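PDB 5D8Z: endoglucanase from Ganoderma lucidum, which probably hydrolyses internal beta-1,4-glucosidic bonds of cellulose and related glucans, as a family 5 glycoside hydrolase. Local coordinates for residues V234-D239 with T251-N256. Numbering follows the deposited sequence.
Sequences VHKYLD and TNNIDN. With BGC (beta-D-glucopyranose), chain C.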
# COMPACT_ATOMS: atom_id res chain seq x y z
N VAL A 234 -6.38 -2.77 -3.58
CA VAL A 234 -7.59 -2.12 -3.08
C VAL A 234 -7.46 -1.73 -1.62
O VAL A 234 -6.65 -2.29 -0.87
CB VAL A 234 -8.86 -2.98 -3.32
CG1 VAL A 234 -8.93 -3.42 -4.77
CG2 VAL A 234 -8.87 -4.20 -2.43
N HIS A 235 -8.29 -0.76 -1.25
CA HIS A 235 -8.30 -0.14 0.05
C HIS A 235 -9.75 -0.06 0.53
O HIS A 235 -10.67 0.08 -0.29
CB HIS A 235 -7.73 1.26 -0.08
CG HIS A 235 -6.25 1.31 -0.35
ND1 HIS A 235 -5.52 2.47 -0.23
CD2 HIS A 235 -5.36 0.35 -0.70
CE1 HIS A 235 -4.26 2.23 -0.52
NE2 HIS A 235 -4.13 0.95 -0.80
N LYS A 236 -9.95 -0.16 1.85
CA LYS A 236 -11.29 -0.17 2.48
C LYS A 236 -11.24 0.07 3.99
O LYS A 236 -10.56 -0.67 4.75
CB LYS A 236 -11.99 -1.51 2.25
CG LYS A 236 -13.23 -1.40 1.40
CD LYS A 236 -14.36 -0.76 2.17
CE LYS A 236 -15.09 0.30 1.38
NZ LYS A 236 -16.03 1.01 2.31
N TYR A 237 -11.99 1.07 4.43
CA TYR A 237 -12.03 1.47 5.83
C TYR A 237 -13.40 1.14 6.37
O TYR A 237 -14.28 0.84 5.59
CB TYR A 237 -11.70 2.95 5.94
CG TYR A 237 -10.24 3.20 5.68
CD1 TYR A 237 -9.31 3.01 6.70
CD2 TYR A 237 -9.78 3.59 4.44
CE1 TYR A 237 -7.97 3.25 6.49
CE2 TYR A 237 -8.43 3.81 4.23
CZ TYR A 237 -7.54 3.64 5.26
OH TYR A 237 -6.21 3.84 5.06
N LEU A 238 -13.58 1.21 7.68
CA LEU A 238 -14.80 0.69 8.30
C LEU A 238 -15.75 1.77 8.81
O LEU A 238 -16.70 1.46 9.55
CB LEU A 238 -14.42 -0.29 9.42
CG LEU A 238 -13.96 -1.67 8.91
CD1 LEU A 238 -12.52 -1.63 8.41
CD2 LEU A 238 -14.09 -2.79 9.94
N ASP A 239 -15.54 3.01 8.40
CA ASP A 239 -16.36 4.12 8.91
C ASP A 239 -17.38 4.49 7.86
O ASP A 239 -17.27 4.05 6.72
CB ASP A 239 -15.52 5.32 9.33
CG ASP A 239 -14.52 5.75 8.29
OD1 ASP A 239 -13.99 4.89 7.55
OD2 ASP A 239 -14.22 6.96 8.22
N THR A 251 -19.49 -1.07 10.22
CA THR A 251 -19.62 -2.04 9.13
C THR A 251 -18.38 -2.93 8.98
O THR A 251 -17.31 -2.57 9.46
CB THR A 251 -19.81 -1.34 7.78
OG1 THR A 251 -20.01 -2.33 6.75
CG2 THR A 251 -18.57 -0.50 7.42
N ASN A 252 -18.54 -4.06 8.29
CA ASN A 252 -17.44 -4.95 7.93
C ASN A 252 -17.20 -5.11 6.43
O ASN A 252 -16.40 -5.95 6.02
CB ASN A 252 -17.59 -6.34 8.57
CG ASN A 252 -18.90 -7.05 8.22
OD1 ASN A 252 -19.54 -6.83 7.18
ND2 ASN A 252 -19.30 -7.94 9.12
N ASN A 253 -17.92 -4.32 5.63
CA ASN A 253 -17.72 -4.26 4.19
C ASN A 253 -17.89 -5.54 3.42
O ASN A 253 -17.54 -5.58 2.25
CB ASN A 253 -16.33 -3.74 3.88
CG ASN A 253 -16.04 -2.42 4.54
OD1 ASN A 253 -16.63 -1.40 4.20
ND2 ASN A 253 -15.12 -2.44 5.49
N ILE A 254 -18.43 -6.58 4.05
CA ILE A 254 -18.63 -7.86 3.35
C ILE A 254 -19.72 -7.77 2.30
O ILE A 254 -19.48 -8.09 1.13
CB ILE A 254 -18.96 -8.99 4.32
CG1 ILE A 254 -17.72 -9.30 5.16
CG2 ILE A 254 -19.41 -10.22 3.55
CD1 ILE A 254 -17.99 -9.93 6.51
N ASP A 255 -20.90 -7.33 2.74
CA ASP A 255 -22.09 -7.23 1.88
C ASP A 255 -21.88 -6.34 0.67
O ASP A 255 -22.24 -6.71 -0.45
CB ASP A 255 -23.29 -6.69 2.67
CG ASP A 255 -23.99 -7.76 3.51
OD1 ASP A 255 -23.48 -8.90 3.59
OD2 ASP A 255 -25.05 -7.45 4.11
N ASN A 256 -21.30 -5.15 0.90
CA ASN A 256 -21.18 -4.13 -0.16
C ASN A 256 -19.84 -4.09 -0.90
O ASN A 256 -19.73 -3.42 -1.93
CB ASN A 256 -21.49 -2.75 0.42
CG ASN A 256 -22.92 -2.65 0.93
OD1 ASN A 256 -23.67 -3.63 0.94
ND2 ASN A 256 -23.30 -1.45 1.36
C2 BGC C . -9.09 10.46 2.81
C3 BGC C . -7.77 9.66 2.97
C4 BGC C . -7.98 8.16 2.92
C5 BGC C . -8.87 7.78 1.72
C6 BGC C . -9.30 6.31 1.79
C1 BGC C . -10.04 9.95 1.70
O2 BGC C . -8.74 11.82 2.55
O3 BGC C . -7.12 9.91 4.24
O4 BGC C . -6.66 7.56 2.95
O5 BGC C . -10.10 8.52 1.65
O6 BGC C . -10.72 6.18 1.93
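The side-chain amide of N253 joins K236 and the backbone of Y237 in a buried polar contact just past the C-terminal end of strand 230-235 of the (beta/alpha)8 barrel, within a beta-alpha-beta unit. Here the chain running on from that strand meets the turn that leads into helix 254-267. N253 occupies the N-cap position of that helix, but its amide reaches across to the other segment. With CG beside its own backbone N (chi1 -55°), N253 presents its amide to K236 and Y237. N253 OD1 accepts from K236 NZ at 3.1 Å; the ammonium group sits above the carbonyl plane, 44° out of it, and the lysine chain, bent at chi2 and chi3, passes its CD against the same amide. N253 ND2 donates a weak, bent bond to Y237 O, the backbone carbonyl of a sugar-pocket residue. An alanine in place of N253 would probably cost K236 NZ its bond to this carbonyl, leaving the weak one to N242, and take the donor from Y237 O. The Y237 side chain leaves the backbone away from N253; its OH is hydrogen-bonded to OE1 of E276, and CE2 lies 3.6 Å from C6 of a bound glucose. L238 lays its aliphatic branch against polar atoms, CD2 3.3 Å from the carbonyl O of T251 and CG 3.7 Å from N253 ND2, while beyond them the side chain touches helix 283-298. In the loop before the helix, T251 forms an ST turn, its OG1 accepting from N253 N at 3.1 Å in a nearly straight bond (172°). Its methyl branch touches the other segment, CG2 3.4 Å from the carbonyl O of L238.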